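Putative sporulation-specific glycosylase YdhD (Bacillus subtilis subsp. subtilis str. 168, PDB 3CZ8) is a family 18 glycosyl hydrolase that probably binds chitin-like polysaccharides and cleaves their glycosidic bonds during sporulation. Local coordinates at residues 81-87 and 118-123. The protein carries 1 engineered substitution. Numbering follows the deposited sequence. Where two conformers were deposited one is given.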
loop_
_atom_site.group_PDB
_atom_site.type_symbol
_atom_site.label_atom_id
_atom_site.label_comp_id
_atom_site.label_asym_id
_atom_site.label_seq_id
_atom_site.Cartn_x
_atom_site.Cartn_y
_atom_site.Cartn_z
ATOM N N PHE A 81 7.292 -15.833 -9.287
ATOM C CA PHE A 81 7.414 -17.118 -8.614
ATOM C C PHE A 81 7.981 -18.155 -9.572
ATOM O O PHE A 81 7.485 -18.325 -10.687
ATOM C CB PHE A 81 6.063 -17.571 -8.045
ATOM C CG PHE A 81 5.611 -16.771 -6.860
ATOM C CD1 PHE A 81 6.046 -17.099 -5.580
ATOM C CD2 PHE A 81 4.754 -15.686 -7.019
ATOM C CE1 PHE A 81 5.634 -16.359 -4.470
ATOM C CE2 PHE A 81 4.335 -14.939 -5.917
ATOM C CZ PHE A 81 4.782 -15.273 -4.641
ATOM N N SER A 82 9.042 -18.821 -9.130
ATOM C CA SER A 82 9.743 -19.785 -9.959
ATOM C C SER A 82 9.253 -21.199 -9.696
ATOM O O SER A 82 9.516 -21.774 -8.633
ATOM C CB SER A 82 11.251 -19.693 -9.740
ATOM O OG SER A 82 11.911 -20.700 -10.485
ATOM N N THR A 83 8.539 -21.737 -10.684
ATOM C CA THR A 83 8.027 -23.111 -10.703
ATOM C C THR A 83 9.171 -24.133 -10.648
ATOM O O THR A 83 9.017 -25.243 -10.132
ATOM C CB THR A 83 7.201 -23.334 -12.002
ATOM O OG1 THR A 83 6.291 -22.241 -12.189
ATOM C CG2 THR A 83 6.420 -24.643 -11.971
ATOM N N GLU A 84 10.318 -23.745 -11.206
ATOM C CA GLU A 84 11.485 -24.621 -11.321
ATOM C C GLU A 84 12.386 -24.653 -10.084
ATOM O O GLU A 84 12.860 -25.723 -9.705
ATOM C CB GLU A 84 12.313 -24.267 -12.565
ATOM C CG GLU A 84 11.692 -24.721 -13.892
ATOM C CD GLU A 84 10.682 -23.732 -14.473
ATOM O OE1 GLU A 84 9.995 -24.102 -15.449
ATOM O OE2 GLU A 84 10.572 -22.589 -13.967
ATOM N N ILE A 85 12.634 -23.491 -9.475
ATOM C CA ILE A 85 13.497 -23.390 -8.287
ATOM C C ILE A 85 12.981 -24.233 -7.112
ATOM O O ILE A 85 13.754 -24.962 -6.481
ATOM C CB ILE A 85 13.750 -21.909 -7.863
ATOM C CG1 ILE A 85 14.750 -21.253 -8.823
ATOM C CG2 ILE A 85 14.257 -21.810 -6.422
ATOM C CD1 ILE A 85 15.305 -19.922 -8.355
ATOM N N VAL A 86 11.674 -24.152 -6.853
ATOM C CA VAL A 86 11.029 -24.963 -5.817
ATOM C C VAL A 86 11.040 -26.465 -6.169
ATOM O O VAL A 86 11.203 -27.303 -5.281
ATOM C CB VAL A 86 9.598 -24.425 -5.438
ATOM C CG1 VAL A 86 8.604 -24.577 -6.585
ATOM C CG2 VAL A 86 9.070 -25.086 -4.168
ATOM N N HIS A 87 10.923 -26.784 -7.461
ATOM C CA HIS A 87 10.996 -28.168 -7.958
ATOM C C HIS A 87 12.368 -28.805 -7.705
ATOM O O HIS A 87 12.453 -29.965 -7.309
ATOM C CB HIS A 87 10.645 -28.220 -9.449
ATOM C CG HIS A 87 10.623 -29.603 -10.026
ATOM N ND1 HIS A 87 9.479 -30.372 -10.065
ATOM C CD2 HIS A 87 11.595 -30.346 -10.606
ATOM C CE1 HIS A 87 9.752 -31.535 -10.628
ATOM N NE2 HIS A 87 11.030 -31.546 -10.963
ATOM N N ASP A 118 5.410 -19.364 1.687
ATOM C CA ASP A 118 4.651 -18.833 0.567
ATOM C C ASP A 118 5.299 -19.360 -0.710
ATOM O O ASP A 118 5.956 -18.626 -1.443
ATOM C CB ASP A 118 4.611 -17.297 0.622
ATOM C CG ASP A 118 3.789 -16.674 -0.507
ATOM O OD1 ASP A 118 2.892 -17.347 -1.053
ATOM O OD2 ASP A 118 4.045 -15.500 -0.848
ATOM N N PHE A 119 5.128 -20.656 -0.948
ATOM C CA PHE A 119 5.602 -21.255 -2.182
ATOM C C PHE A 119 4.443 -21.294 -3.159
ATOM O O PHE A 119 3.423 -21.940 -2.910
ATOM C CB PHE A 119 6.188 -22.667 -1.980
ATOM C CG PHE A 119 7.486 -22.703 -1.201
ATOM C CD1 PHE A 119 8.178 -21.536 -0.877
ATOM C CD2 PHE A 119 8.032 -23.928 -0.816
ATOM C CE1 PHE A 119 9.372 -21.581 -0.164
ATOM C CE2 PHE A 119 9.237 -23.987 -0.109
ATOM C CZ PHE A 119 9.907 -22.810 0.217
ATOM N N GLU A 120 4.605 -20.586 -4.267
ATOM C CA GLU A 120 3.578 -20.555 -5.290
ATOM C C GLU A 120 4.054 -21.232 -6.560
ATOM O O GLU A 120 5.268 -21.385 -6.779
ATOM C CB GLU A 120 3.110 -19.130 -5.553
ATOM C CG GLU A 120 2.312 -18.558 -4.394
ATOM C CD GLU A 120 1.850 -17.141 -4.640
ATOM O OE1 GLU A 120 1.495 -16.807 -5.794
ATOM O OE2 GLU A 120 1.845 -16.358 -3.672
ATOM N N GLN A 121 3.080 -21.644 -7.373
ATOM C CA GLN A 121 3.298 -22.434 -8.590
ATOM C C GLN A 121 4.055 -23.733 -8.292
ATOM O O GLN A 121 4.968 -24.116 -9.028
ATOM C CB GLN A 121 3.992 -21.609 -9.691
ATOM C CG GLN A 121 3.183 -20.404 -10.198
ATOM C CD GLN A 121 4.041 -19.413 -10.980
ATOM O OE1 GLN A 121 4.864 -19.801 -11.814
ATOM N NE2 GLN A 121 3.849 -18.125 -10.712
ATOM N N VAL A 122 3.688 -24.384 -7.189
ATOM C CA VAL A 122 4.213 -25.706 -6.867
ATOM C C VAL A 122 3.582 -26.659 -7.871
ATOM O O VAL A 122 2.354 -26.723 -7.973
ATOM C CB VAL A 122 3.900 -26.129 -5.392
ATOM C CG1 VAL A 122 4.135 -27.632 -5.172
ATOM C CG2 VAL A 122 4.755 -25.324 -4.408
ATOM N N SER A 123 4.420 -27.358 -8.636
ATOM C CA SER A 123 3.932 -28.306 -9.640
ATOM C C SER A 123 3.169 -29.474 -8.997
ATOM O O SER A 123 3.427 -29.846 -7.850
ATOM C CB SER A 123 5.071 -28.793 -10.546
ATOM O OG SER A 123 5.978 -29.622 -9.847
#
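Phe81 and Glu120 approach to 6.1 Å between their CA atoms, and Thr83 and Gln121 to 5.2 Å, bringing the N-terminal end of helix 83-90 beside the loop that follows strand 114-118. Glu120, the predicted proton donor, lies extended over one face of the Phe81 ring: its CB stands 3.8 Å from the ring centroid as a CH-pi contact, and its carboxylate stacks near the rim, the two planes only 22° apart. Glu120 CG is anti to its own carbonyl carbon (chi1 -70°), and the straight chain beyond carries OE2 to 3.3 Å from Phe81 CZ. With an alanine in place of Phe81, the Glu120 chain would probably lose its stacking surface and its carboxylate be freer to turn. In one of two modelled conformers of Thr83, CG2 lies near Gln121 O, a tentative contact. Deeper in, Val86 CG2 packs against Phe119 CD2 at 3.7 Å and more loosely against Val122 CG2. Ser82 caps the helix through OG, which accepts from Ile85 N. A glycerol, probably from the crystallisation liquor, hydrogen-bonds to Glu120 OE2 and weakly to Asp118 OD2, consistent with a substrate pocket at the C-terminal ends of the barrel strands of this GH18 domain. Asn75 of strand 68-77 ties both segments together, its ND2 bonding to Ser82 O and Glu120 O, while Asp118 pairs through its backbone with Ile73 of that neighbouring parallel strand.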